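Local coordinates for alpha-ketoglutarate-dependent 2,4-dichlorophenoxyacetate dioxygenase (Bradyrhizobium diazoefficiens, PDB 5BKE), which probably acts as a metal- and 2-oxoglutarate-dependent dioxygenase of the TfdA family that degrades aryloxyalkanoate herbicides, at residues C[54-57]-C[58-62]. Residues are numbered along the deposited sequence; the frame is centred on the assembly and turned at random.
Sequences QQMA and FALNF
Met56 and Leu60, one helical turn apart, show how i to i+4 neighbours pack along an alpha-helix, here helix 52-59 of a TauD/TfdA dioxygenase. Their side chains lie at a slant to one another, Met56 CG meeting Leu60 CD1 at 4.0 Å. Because CG of Leu60 stands beside its backbone N (chi1 -73°), the branch point also rests 3.4 Å from Met56 O, the carbonyl that accepts the Leu60 N-H at 2.9 Å. Shortening Leu60 to an alanine is likely to strip Met56 CG of its contact with the leucine methyl and leave a gap beside it. Phe58, with CG anti to the backbone N (chi1 174°), sends its ring the other way, against Leu254 and Met256 of strand 254-258 and Leu129 of strand 127-132, so that one side of the helix is fixed to the main sheet. Over one face of this ring, toward its rim, sits CE2 of Phe62; conversely, CE1 of Phe58 meets the Phe62 ring at its edge, while CB of Asn61 lies above that ring's centre. Asn61 ND2 gives Phe58 O a nearly straight hydrogen bond of 2.8 Å, with the oxygen lying in the plane of the asparagine amide.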
loop_
_atom_site.group_PDB
_atom_site.type_symbol
_atom_site.label_atom_id
_atom_site.label_comp_id
_atom_site.label_asym_id
_atom_site.label_seq_id
_atom_site.Cartn_x
_atom_site.Cartn_y
_atom_site.Cartn_z
ATOM N N GLN C 54 -31.011 9.856 -44.405
ATOM C CA GLN C 54 -31.128 9.050 -43.182
ATOM C C GLN C 54 -29.864 9.194 -42.317
ATOM O O GLN C 54 -29.960 9.302 -41.092
ATOM C CB GLN C 54 -31.429 7.580 -43.504
ATOM C CG GLN C 54 -32.869 7.300 -43.920
ATOM C CD GLN C 54 -33.032 5.981 -44.682
ATOM O OE1 GLN C 54 -32.051 5.347 -45.082
ATOM N NE2 GLN C 54 -34.275 5.573 -44.893
ATOM N N GLN C 55 -28.707 9.233 -42.977
ATOM C CA GLN C 55 -27.409 9.416 -42.328
ATOM C C GLN C 55 -27.304 10.756 -41.604
ATOM O O GLN C 55 -26.829 10.807 -40.461
ATOM C CB GLN C 55 -26.278 9.276 -43.357
ATOM C CG GLN C 55 -24.861 9.325 -42.794
ATOM C CD GLN C 55 -23.800 9.133 -43.860
ATOM O OE1 GLN C 55 -24.064 8.551 -44.916
ATOM N NE2 GLN C 55 -22.585 9.611 -43.590
ATOM N N MET C 56 -27.743 11.827 -42.270
ATOM C CA MET C 56 -27.675 13.168 -41.703
ATOM C C MET C 56 -28.665 13.321 -40.548
ATOM O O MET C 56 -28.328 13.919 -39.516
ATOM C CB MET C 56 -27.870 14.239 -42.789
ATOM C CG MET C 56 -27.895 15.681 -42.290
ATOM S SD MET C 56 -26.378 16.200 -41.452
ATOM C CE MET C 56 -25.248 16.399 -42.831
ATOM N N ALA C 57 -29.867 12.767 -40.713
ATOM C CA ALA C 57 -30.865 12.745 -39.637
ATOM C C ALA C 57 -30.324 12.081 -38.353
ATOM O O ALA C 57 -30.596 12.555 -37.240
ATOM C CB ALA C 57 -32.160 12.077 -40.096
ATOM N N PHE C 58 -29.554 11.000 -38.527
ATOM C CA PHE C 58 -28.890 10.327 -37.418
ATOM C C PHE C 58 -27.905 11.292 -36.759
ATOM O O PHE C 58 -27.953 11.481 -35.549
ATOM C CB PHE C 58 -28.196 9.024 -37.884
ATOM C CG PHE C 58 -27.347 8.344 -36.805
ATOM C CD1 PHE C 58 -27.871 8.038 -35.541
ATOM C CD2 PHE C 58 -26.031 7.984 -37.070
ATOM C CE1 PHE C 58 -27.079 7.419 -34.567
ATOM C CE2 PHE C 58 -25.238 7.357 -36.102
ATOM C CZ PHE C 58 -25.767 7.075 -34.851
ATOM N N ALA C 59 -27.047 11.915 -37.564
ATOM C CA ALA C 59 -26.051 12.876 -37.078
ATOM C C ALA C 59 -26.660 14.057 -36.328
ATOM O O ALA C 59 -26.074 14.538 -35.364
ATOM C CB ALA C 59 -25.181 13.368 -38.222
ATOM N N LEU C 60 -27.840 14.503 -36.756
ATOM C CA LEU C 60 -28.484 15.698 -36.167
ATOM C C LEU C 60 -29.034 15.541 -34.740
ATOM O O LEU C 60 -29.314 16.549 -34.080
ATOM C CB LEU C 60 -29.537 16.302 -37.120
ATOM C CG LEU C 60 -28.976 17.041 -38.347
ATOM C CD1 LEU C 60 -30.081 17.329 -39.368
ATOM C CD2 LEU C 60 -28.215 18.321 -37.976
ATOM N N ASN C 61 -29.157 14.290 -34.263
ATOM C CA ASN C 61 -29.385 13.982 -32.830
ATOM C C ASN C 61 -28.344 14.632 -31.914
ATOM O O ASN C 61 -28.640 14.943 -30.751
ATOM C CB ASN C 61 -29.318 12.466 -32.587
ATOM C CG ASN C 61 -30.544 11.734 -33.093
ATOM O OD1 ASN C 61 -31.595 11.738 -32.446
ATOM N ND2 ASN C 61 -30.417 11.105 -34.257
ATOM N N PHE C 62 -27.149 14.841 -32.466
ATOM C CA PHE C 62 -25.942 15.183 -31.722
ATOM C C PHE C 62 -25.479 16.631 -31.909
ATOM O O PHE C 62 -24.411 17.016 -31.425
ATOM C CB PHE C 62 -24.826 14.188 -32.097
ATOM C CG PHE C 62 -25.276 12.749 -32.064
ATOM C CD1 PHE C 62 -25.740 12.172 -30.875
ATOM C CD2 PHE C 62 -25.259 11.970 -33.227
ATOM C CE1 PHE C 62 -26.169 10.851 -30.843
ATOM C CE2 PHE C 62 -25.689 10.643 -33.200
ATOM C CZ PHE C 62 -26.142 10.087 -32.008
#